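PDB 4OUA: proteolytically activated form of PPO4 Tyrosinase from Agaricus bisporus var. bisporus H97, which uses a pair of copper ions to hydroxylate monophenols and oxidise the resulting o-diphenols to o-quinones, the initial step of melanin synthesis. Local coordinates for residues Asn163-Pro175 / Thr185-Glu199. Residues are numbered along the deposited sequence; the frame is centred on the assembly and turned at random.
Sequences NPILRYSFHPIDP and TWKTTVRNPDADKKE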
ATOM      1  N   ASN A 163     -13.474 -14.090   3.661  1.00 36.22           N
ATOM      2  CA  ASN A 163     -12.410 -13.106   3.806  1.00 35.31           C
ATOM      3  C   ASN A 163     -11.981 -12.508   2.470  1.00 33.66           C
ATOM      4  O   ASN A 163     -11.416 -13.205   1.627  1.00 32.63           O
ATOM      5  CB  ASN A 163     -11.205 -13.740   4.501  1.00 33.49           C
ATOM      6  CG  ASN A 163     -10.224 -12.712   5.024  1.00 38.37           C
ATOM      7  OD1 ASN A 163     -10.294 -11.532   4.675  1.00 37.14           O
ATOM      8  ND2 ASN A 163      -9.298 -13.155   5.867  1.00 35.53           N
ATOM      9  N   PRO A 164     -12.246 -11.208   2.275  1.00 34.70           N
ATOM     10  CA  PRO A 164     -11.867 -10.503   1.048  1.00 34.26           C
ATOM     11  C   PRO A 164     -10.396 -10.095   1.044  1.00 35.56           C
ATOM     12  O   PRO A 164      -9.893  -9.614   0.030  1.00 37.91           O
ATOM     13  CB  PRO A 164     -12.774  -9.273   1.063  1.00 29.57           C
ATOM     14  CG  PRO A 164     -12.979  -8.996   2.512  1.00 29.59           C
ATOM     15  CD  PRO A 164     -12.998 -10.340   3.200  1.00 31.81           C
ATOM     16  N   ILE A 165      -9.720 -10.292   2.170  1.00 34.58           N
ATOM     17  CA  ILE A 165      -8.323  -9.898   2.308  1.00 34.43           C
ATOM     18  C   ILE A 165      -7.377 -10.913   1.669  1.00 31.99           C
ATOM     19  O   ILE A 165      -6.284 -10.560   1.226  1.00 34.19           O
ATOM     20  CB  ILE A 165      -7.939  -9.713   3.792  1.00 28.76           C
ATOM     21  CG1 ILE A 165      -8.817  -8.638   4.435  1.00 30.90           C
ATOM     22  CG2 ILE A 165      -6.473  -9.349   3.928  1.00 27.95           C
ATOM     23  CD1 ILE A 165      -8.473  -8.351   5.879  1.00 32.21           C
ATOM     24  N   LEU A 166      -7.802 -12.172   1.617  1.00 30.32           N
ATOM     25  CA  LEU A 166      -6.967 -13.234   1.065  1.00 32.89           C
ATOM     26  C   LEU A 166      -6.684 -13.047  -0.424  1.00 33.99           C
ATOM     27  O   LEU A 166      -5.543 -13.171  -0.867  1.00 33.24           O
ATOM     28  CB  LEU A 166      -7.618 -14.600   1.295  1.00 26.75           C
ATOM     29  CG  LEU A 166      -7.699 -15.092   2.741  1.00 30.51           C
ATOM     30  CD1 LEU A 166      -8.169 -16.535   2.786  1.00 30.11           C
ATOM     31  CD2 LEU A 166      -6.360 -14.944   3.441  1.00 29.96           C
ATOM     32  N   ARG A 167      -7.721 -12.743  -1.195  1.00 35.22           N
ATOM     33  CA  ARG A 167      -7.585 -12.685  -2.644  1.00 33.90           C
ATOM     34  C   ARG A 167      -8.674 -11.837  -3.290  1.00 37.47           C
ATOM     35  O   ARG A 167      -9.753 -11.664  -2.725  1.00 40.84           O
ATOM     36  CB  ARG A 167      -7.626 -14.099  -3.225  1.00 38.17           C
ATOM     37  CG  ARG A 167      -8.955 -14.806  -2.988  1.00 31.41           C
ATOM     38  CD  ARG A 167      -8.896 -16.274  -3.367  1.00 23.86           C
ATOM     39  NE  ARG A 167      -7.949 -17.019  -2.542  1.00 33.81           N
ATOM     40  CZ  ARG A 167      -8.247 -17.576  -1.373  1.00 33.62           C
ATOM     41  NH1 ARG A 167      -9.473 -17.469  -0.877  1.00 27.49           N
ATOM     42  NH2 ARG A 167      -7.318 -18.239  -0.696  1.00 38.78           N
ATOM     43  N   TYR A 168      -8.383 -11.309  -4.474  1.00 33.80           N
ATOM     44  CA  TYR A 168      -9.397 -10.636  -5.278  1.00 30.64           C
ATOM     45  C   TYR A 168      -9.861 -11.544  -6.409  1.00 36.93           C
ATOM     46  O   TYR A 168      -9.050 -12.214  -7.051  1.00 37.09           O
ATOM     47  CB  TYR A 168      -8.867  -9.320  -5.850  1.00 30.79           C
ATOM     48  CG  TYR A 168      -9.778  -8.714  -6.894  1.00 31.68           C
ATOM     49  CD1 TYR A 168     -11.009  -8.178  -6.541  1.00 34.04           C
ATOM     50  CD2 TYR A 168      -9.410  -8.682  -8.232  1.00 32.44           C
ATOM     51  CE1 TYR A 168     -11.849  -7.626  -7.491  1.00 29.66           C
ATOM     52  CE2 TYR A 168     -10.243  -8.132  -9.190  1.00 32.33           C
ATOM     53  CZ  TYR A 168     -11.461  -7.604  -8.813  1.00 33.23           C
ATOM     54  OH  TYR A 168     -12.294  -7.055  -9.761  1.00 35.37           O
ATOM     55  N   SER A 169     -11.167 -11.567  -6.648  1.00 31.10           N
ATOM     56  CA  SER A 169     -11.725 -12.360  -7.734  1.00 34.45           C
ATOM     57  C   SER A 169     -12.026 -11.474  -8.936  1.00 36.49           C
ATOM     58  O   SER A 169     -12.872 -10.586  -8.862  1.00 38.45           O
ATOM     59  CB  SER A 169     -12.995 -13.086  -7.282  1.00 39.01           C
ATOM     60  OG  SER A 169     -12.732 -13.952  -6.190  1.00 38.24           O
ATOM     61  N   PHE A 170     -11.323 -11.712 -10.039  1.00 36.45           N
ATOM     62  CA  PHE A 170     -11.545 -10.947 -11.259  1.00 35.61           C
ATOM     63  C   PHE A 170     -12.919 -11.252 -11.849  1.00 43.33           C
ATOM     64  O   PHE A 170     -13.360 -12.402 -11.863  1.00 40.73           O
ATOM     65  CB  PHE A 170     -10.453 -11.239 -12.289  1.00 34.70           C
ATOM     66  CG  PHE A 170      -9.097 -10.716 -11.904  1.00 40.04           C
ATOM     67  CD1 PHE A 170      -8.217 -11.498 -11.176  1.00 41.81           C
ATOM     68  CD2 PHE A 170      -8.702  -9.441 -12.276  1.00 39.28           C
ATOM     69  CE1 PHE A 170      -6.969 -11.018 -10.823  1.00 39.86           C
ATOM     70  CE2 PHE A 170      -7.456  -8.955 -11.926  1.00 35.20           C
ATOM     71  CZ  PHE A 170      -6.588  -9.744 -11.198  1.00 34.69           C
ATOM     72  N   HIS A 171     -13.591 -10.212 -12.331  1.00 43.22           N
ATOM     73  CA  HIS A 171     -14.902 -10.361 -12.950  1.00 35.57           C
ATOM     74  C   HIS A 171     -15.137  -9.277 -13.996  1.00 37.91           C
ATOM     75  O   HIS A 171     -15.718  -8.232 -13.702  1.00 49.24           O
ATOM     76  CB  HIS A 171     -16.006 -10.330 -11.887  1.00 37.77           C
ATOM     77  CG  HIS A 171     -15.886  -9.192 -10.920  1.00 39.72           C
ATOM     78  ND1 HIS A 171     -16.359  -7.928 -11.195  1.00 38.35           N
ATOM     79  CD2 HIS A 171     -15.342  -9.129  -9.682  1.00 38.55           C
ATOM     80  CE1 HIS A 171     -16.115  -7.136 -10.168  1.00 37.86           C
ATOM     81  NE2 HIS A 171     -15.498  -7.840  -9.236  1.00 36.10           N
ATOM     82  N   PRO A 172     -14.683  -9.527 -15.231  1.00 35.85           N
ATOM     83  CA  PRO A 172     -13.977 -10.757 -15.590  1.00 36.73           C
ATOM     84  C   PRO A 172     -12.463 -10.586 -15.542  1.00 44.53           C
ATOM     85  O   PRO A 172     -11.977  -9.549 -15.086  1.00 45.34           O
ATOM     86  CB  PRO A 172     -14.444 -11.001 -17.021  1.00 40.42           C
ATOM     87  CG  PRO A 172     -14.575  -9.610 -17.577  1.00 35.82           C
ATOM     88  CD  PRO A 172     -14.981  -8.709 -16.420  1.00 34.50           C
ATOM     89  N   ILE A 173     -11.731 -11.594 -16.003  1.00 40.21           N
ATOM     90  CA  ILE A 173     -10.299 -11.441 -16.214  1.00 34.16           C
ATOM     91  C   ILE A 173     -10.102 -10.491 -17.385  1.00 38.18           C
ATOM     92  O   ILE A 173     -10.420 -10.831 -18.524  1.00 48.48           O
ATOM     93  CB  ILE A 173      -9.605 -12.785 -16.498  1.00 37.81           C
ATOM     94  CG1 ILE A 173      -9.748 -13.725 -15.300  1.00 35.79           C
ATOM     95  CG2 ILE A 173      -8.137 -12.565 -16.830  1.00 37.38           C
ATOM     96  CD1 ILE A 173      -9.106 -15.077 -15.509  1.00 35.65           C
ATOM     97  N   ASP A 174      -9.596  -9.295 -17.095  1.00 43.14           N
ATOM     98  CA  ASP A 174      -9.473  -8.237 -18.094  1.00 47.98           C
ATOM     99  C   ASP A 174      -8.742  -8.705 -19.348  1.00 45.90           C
ATOM    100  O   ASP A 174      -7.787  -9.478 -19.265  1.00 47.46           O
ATOM    101  CB  ASP A 174      -8.757  -7.024 -17.497  1.00 44.71           C
ATOM    102  CG  ASP A 174      -8.810  -5.810 -18.405  1.00 48.92           C
ATOM    103  OD1 ASP A 174      -7.987  -5.733 -19.343  1.00 55.23           O
ATOM    104  OD2 ASP A 174      -9.671  -4.932 -18.182  1.00 40.45           O
ATOM    105  N   PRO A 175      -9.200  -8.237 -20.519  1.00 42.36           N
ATOM    106  CA  PRO A 175      -8.628  -8.588 -21.824  1.00 49.79           C
ATOM    107  C   PRO A 175      -7.153  -8.211 -21.962  1.00 49.26           C
ATOM    108  O   PRO A 175      -6.506  -8.633 -22.920  1.00 42.26           O
ATOM    109  CB  PRO A 175      -9.485  -7.782 -22.808  1.00 48.55           C
ATOM    110  CG  PRO A 175     -10.768  -7.545 -22.091  1.00 43.71           C
ATOM    111  CD  PRO A 175     -10.388  -7.377 -20.651  1.00 41.39           C
ATOM    112  N   THR A 185      -5.553 -17.169 -17.125  1.00 52.65           N
ATOM    113  CA  THR A 185      -6.467 -18.237 -16.721  1.00 49.02           C
ATOM    114  C   THR A 185      -6.706 -18.245 -15.211  1.00 50.43           C
ATOM    115  O   THR A 185      -7.638 -18.890 -14.730  1.00 52.82           O
ATOM    116  CB  THR A 185      -5.945 -19.626 -17.147  1.00 49.29           C
ATOM    117  OG1 THR A 185      -4.708 -19.905 -16.479  1.00 55.10           O
ATOM    118  CG2 THR A 185      -5.728 -19.677 -18.653  1.00 54.73           C
ATOM    119  N   TRP A 186      -5.864 -17.532 -14.468  1.00 57.20           N
ATOM    120  CA  TRP A 186      -6.021 -17.436 -13.019  1.00 46.73           C
ATOM    121  C   TRP A 186      -7.256 -16.619 -12.659  1.00 43.52           C
ATOM    122  O   TRP A 186      -7.278 -15.400 -12.819  1.00 44.23           O
ATOM    123  CB  TRP A 186      -4.775 -16.823 -12.376  1.00 39.85           C
ATOM    124  CG  TRP A 186      -3.856 -17.844 -11.769  1.00 49.19           C
ATOM    125  CD1 TRP A 186      -4.201 -19.075 -11.290  1.00 46.27           C
ATOM    126  CD2 TRP A 186      -2.439 -17.726 -11.586  1.00 51.09           C
ATOM    127  NE1 TRP A 186      -3.089 -19.729 -10.816  1.00 38.22           N
ATOM    128  CE2 TRP A 186      -1.993 -18.922 -10.987  1.00 41.88           C
ATOM    129  CE3 TRP A 186      -1.504 -16.725 -11.868  1.00 42.15           C
ATOM    130  CZ2 TRP A 186      -0.657 -19.143 -10.664  1.00 44.85           C
ATOM    131  CZ3 TRP A 186      -0.177 -16.947 -11.547  1.00 49.45           C
ATOM    132  CH2 TRP A 186       0.234 -18.147 -10.951  1.00 48.81           C
ATOM    133  N   LYS A 187      -8.281 -17.305 -12.166  1.00 45.48           N
ATOM    134  CA  LYS A 187      -9.558 -16.672 -11.862  1.00 46.51           C
ATOM    135  C   LYS A 187      -9.429 -15.664 -10.723  1.00 45.21           C
ATOM    136  O   LYS A 187     -10.023 -14.587 -10.767  1.00 50.04           O
ATOM    137  CB  LYS A 187     -10.604 -17.738 -11.522  1.00 48.10           C
ATOM    138  CG  LYS A 187     -10.698 -18.851 -12.561  1.00 47.17           C
ATOM    139  CD  LYS A 187     -11.845 -19.806 -12.268  1.00 46.72           C
ATOM    140  CE  LYS A 187     -13.195 -19.128 -12.454  1.00 46.51           C
ATOM    141  NZ  LYS A 187     -13.444 -18.752 -13.873  1.00 49.92           N
ATOM    142  N   THR A 188      -8.651 -16.013  -9.703  1.00 37.70           N
ATOM    143  CA  THR A 188      -8.404 -15.095  -8.598  1.00 41.33           C
ATOM    144  C   THR A 188      -6.910 -14.855  -8.439  1.00 36.68           C
ATOM    145  O   THR A 188      -6.094 -15.574  -9.013  1.00 47.20           O
ATOM    146  CB  THR A 188      -8.975 -15.628  -7.265  1.00 37.10           C
ATOM    147  OG1 THR A 188      -8.081 -16.599  -6.706  1.00 35.17           O
ATOM    148  CG2 THR A 188     -10.344 -16.260  -7.478  1.00 32.79           C
ATOM    149  N   THR A 189      -6.556 -13.836  -7.664  1.00 39.12           N
ATOM    150  CA  THR A 189      -5.158 -13.594  -7.323  1.00 40.57           C
ATOM    151  C   THR A 189      -4.602 -14.746  -6.483  1.00 40.04           C
ATOM    152  O   THR A 189      -5.322 -15.355  -5.692  1.00 38.74           O
ATOM    153  CB  THR A 189      -4.988 -12.265  -6.568  1.00 37.46           C
ATOM    154  OG1 THR A 189      -5.792 -12.273  -5.383  1.00 37.17           O
ATOM    155  CG2 THR A 189      -5.416 -11.099  -7.454  1.00 33.86           C
ATOM    156  N   VAL A 190      -3.321 -15.050  -6.663  1.00 38.39           N
ATOM    157  CA  VAL A 190      -2.722 -16.200  -5.995  1.00 41.59           C
ATOM    158  C   VAL A 190      -1.413 -15.866  -5.288  1.00 36.27           C
ATOM    159  O   VAL A 190      -0.577 -15.133  -5.816  1.00 38.42           O
ATOM    160  CB  VAL A 190      -2.472 -17.344  -6.990  1.00 39.89           C
ATOM    161  CG1 VAL A 190      -1.556 -18.386  -6.376  1.00 41.91           C
ATOM    162  CG2 VAL A 190      -3.793 -17.970  -7.407  1.00 37.26           C
ATOM    163  N   ARG A 191      -1.244 -16.418  -4.089  1.00 34.14           N
ATOM    164  CA  ARG A 191      -0.036 -16.207  -3.298  1.00 37.78           C
ATOM    165  C   ARG A 191       0.812 -17.473  -3.211  1.00 45.91           C
ATOM    166  O   ARG A 191       0.318 -18.534  -2.826  1.00 47.03           O
ATOM    167  CB  ARG A 191      -0.397 -15.733  -1.889  1.00 34.82           C
ATOM    168  CG  ARG A 191      -1.093 -14.386  -1.841  1.00 41.81           C
ATOM    169  CD  ARG A 191      -1.558 -14.058  -0.431  1.00 37.46           C
ATOM    170  NE  ARG A 191      -2.384 -12.855  -0.399  1.00 35.44           N
ATOM    171  CZ  ARG A 191      -3.058 -12.437   0.668  1.00 35.34           C
ATOM    172  NH1 ARG A 191      -3.009 -13.126   1.800  1.00 36.97           N
ATOM    173  NH2 ARG A 191      -3.785 -11.330   0.601  1.00 34.36           N
ATOM    174  N   ASN A 192       2.089 -17.352  -3.565  1.00 38.12           N
ATOM    175  CA  ASN A 192       3.037 -18.455  -3.432  1.00 39.45           C
ATOM    176  C   ASN A 192       2.568 -19.724  -4.146  1.00 46.94           C
ATOM    177  O   ASN A 192       2.415 -20.771  -3.516  1.00 49.33           O
ATOM    178  CB  ASN A 192       3.284 -18.751  -1.949  1.00 42.09           C
ATOM    179  CG  ASN A 192       4.557 -19.543  -1.710  1.00 44.59           C
ATOM    180  OD1 ASN A 192       5.561 -19.353  -2.400  1.00 50.95           O
ATOM    181  ND2 ASN A 192       4.523 -20.436  -0.727  1.00 37.35           N
ATOM    182  N   PRO A 193       2.339 -19.631  -5.465  1.00 46.11           N
ATOM    183  CA  PRO A 193       1.789 -20.747  -6.248  1.00 44.49           C
ATOM    184  C   PRO A 193       2.778 -21.894  -6.453  1.00 46.41           C
ATOM    185  O   PRO A 193       3.989 -21.675  -6.480  1.00 42.16           O
ATOM    186  CB  PRO A 193       1.441 -20.091  -7.585  1.00 45.85           C
ATOM    187  CG  PRO A 193       2.399 -18.960  -7.700  1.00 41.09           C
ATOM    188  CD  PRO A 193       2.592 -18.445  -6.301  1.00 40.74           C
ATOM    189  N   ASP A 194       2.250 -23.106  -6.596  1.00 52.22           N
ATOM    190  CA  ASP A 194       3.072 -24.284  -6.857  1.00 44.63           C
ATOM    191  C   ASP A 194       3.306 -24.469  -8.351  1.00 48.41           C
ATOM    192  O   ASP A 194       3.000 -23.584  -9.151  1.00 49.91           O
ATOM    193  CB  ASP A 194       2.419 -25.541  -6.275  1.00 43.58           C
ATOM    194  CG  ASP A 194       2.578 -25.643  -4.770  1.00 47.23           C
ATOM    195  OD1 ASP A 194       3.607 -25.169  -4.243  1.00 46.68           O
ATOM    196  OD2 ASP A 194       1.675 -26.204  -4.113  1.00 46.80           O
ATOM    197  N   ALA A 195       3.848 -25.625  -8.721  1.00 55.15           N
ATOM    198  CA  ALA A 195       4.100 -25.943 -10.121  1.00 51.29           C
ATOM    199  C   ALA A 195       2.802 -26.280 -10.850  1.00 51.38           C
ATOM    200  O   ALA A 195       2.722 -26.180 -12.076  1.00 47.60           O
ATOM    201  CB  ALA A 195       5.086 -27.095 -10.231  1.00 54.82           C
ATOM    202  N   ASP A 196       1.787 -26.682 -10.089  1.00 53.37           N
ATOM    203  CA  ASP A 196       0.481 -26.995 -10.658  1.00 48.14           C
ATOM    204  C   ASP A 196      -0.441 -25.782 -10.589  1.00 46.00           C
ATOM    205  O   ASP A 196      -1.651 -25.897 -10.793  1.00 41.27           O
ATOM    206  CB  ASP A 196      -0.150 -28.189  -9.938  1.00 52.42           C
ATOM    207  CG  ASP A 196      -0.439 -27.906  -8.478  1.00 56.69           C
ATOM    208  OD1 ASP A 196       0.221 -27.018  -7.897  1.00 55.32           O
ATOM    209  OD2 ASP A 196      -1.325 -28.578  -7.908  1.00 62.28           O
ATOM    210  N   LYS A 197       0.147 -24.627 -10.289  1.00 51.43           N
ATOM    211  CA  LYS A 197      -0.560 -23.347 -10.274  1.00 47.17           C
ATOM    212  C   LYS A 197      -1.534 -23.209  -9.101  1.00 47.44           C
ATOM    213  O   LYS A 197      -2.318 -22.260  -9.047  1.00 40.59           O
ATOM    214  CB  LYS A 197      -1.303 -23.141 -11.597  1.00 42.26           C
ATOM    215  CG  LYS A 197      -0.405 -23.209 -12.826  1.00 49.65           C
ATOM    216  CD  LYS A 197      -1.219 -23.155 -14.110  1.00 60.64           C
ATOM    217  CE  LYS A 197      -0.331 -23.304 -15.337  1.00 70.58           C
ATOM    218  NZ  LYS A 197       0.478 -24.555 -15.295  1.00 83.09           N
ATOM    219  N   LYS A 198      -1.480 -24.150  -8.162  1.00 50.42           N
ATOM    220  CA  LYS A 198      -2.306 -24.077  -6.960  1.00 44.20           C
ATOM    221  C   LYS A 198      -1.643 -23.226  -5.881  1.00 49.37           C
ATOM    222  O   LYS A 198      -0.420 -23.243  -5.728  1.00 49.03           O
ATOM    223  CB  LYS A 198      -2.592 -25.476  -6.409  1.00 45.16           C
ATOM    224  CG  LYS A 198      -3.552 -26.303  -7.243  1.00 52.02           C
ATOM    225  CD  LYS A 198      -3.825 -27.645  -6.578  1.00 65.13           C
ATOM    226  CE  LYS A 198      -4.825 -28.469  -7.370  1.00 66.29           C
ATOM    227  NZ  LYS A 198      -5.072 -29.795  -6.739  1.00 67.81           N
ATOM    228  N   GLU A 199      -2.455 -22.488  -5.132  1.00 44.73           N
ATOM    229  CA  GLU A 199      -1.958 -21.665  -4.037  1.00 41.83           C
ATOM    230  C   GLU A 199      -1.393 -22.529  -2.913  1.00 43.50           C
ATOM    231  O   GLU A 199      -1.923 -23.599  -2.614  1.00 42.01           O
ATOM    232  CB  GLU A 199      -3.073 -20.767  -3.500  1.00 43.60           C
ATOM    233  CG  GLU A 199      -2.657 -19.863  -2.350  1.00 43.15           C
ATOM    234  CD  GLU A 199      -3.828 -19.103  -1.757  1.00 50.75           C
ATOM    235  OE1 GLU A 199      -4.683 -19.741  -1.105  1.00 52.23           O
ATOM    236  OE2 GLU A 199      -3.898 -17.870  -1.946  1.00 54.28           O
TER
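Thr189 pairs with Tyr168 twice: its OG1 accepts from Tyr168 N at 2.9 Å, and its N donates to Tyr168 O at 3.0 Å. With chi1 at 58°, OG1 sits between backbone N and carbonyl carbon, which turns it to the Tyr168 amide, while CG2 lies 3.7 Å from Phe170 CE1. Phe170 offers its N to Lys187 O at 3.2 Å, and that oxygen lies at the edge of its ring; Tyr168 CE2 rests over one face. The backbone bonds Thr189 N-Tyr168 O and Phe170 N-Lys187 O flank Ser169 and Thr188 as a non-hydrogen-bonded antiparallel pair (CA-CA 4.4 Å), a single beta bridge joining two passes of the loop between strand 158-162 and helix 201-224 in the central tyrosinase domain. At the buried end the extended Arg191 side chain lays a guanidinium face under Leu166 O, and its NH2 makes a weak bond to Ile165 O (2.7 Å, 119°); its salt bridge is with Asp275. Packing thins toward solvent, where Ser169 OG meets Thr188 CG2 at 3.6 Å. On the partly exposed flank, Arg167 NH2 reaches the syn side of Glu199 OE1 at 3.1 Å, a salt bridge with guanidinium and carboxylate planes 49° apart.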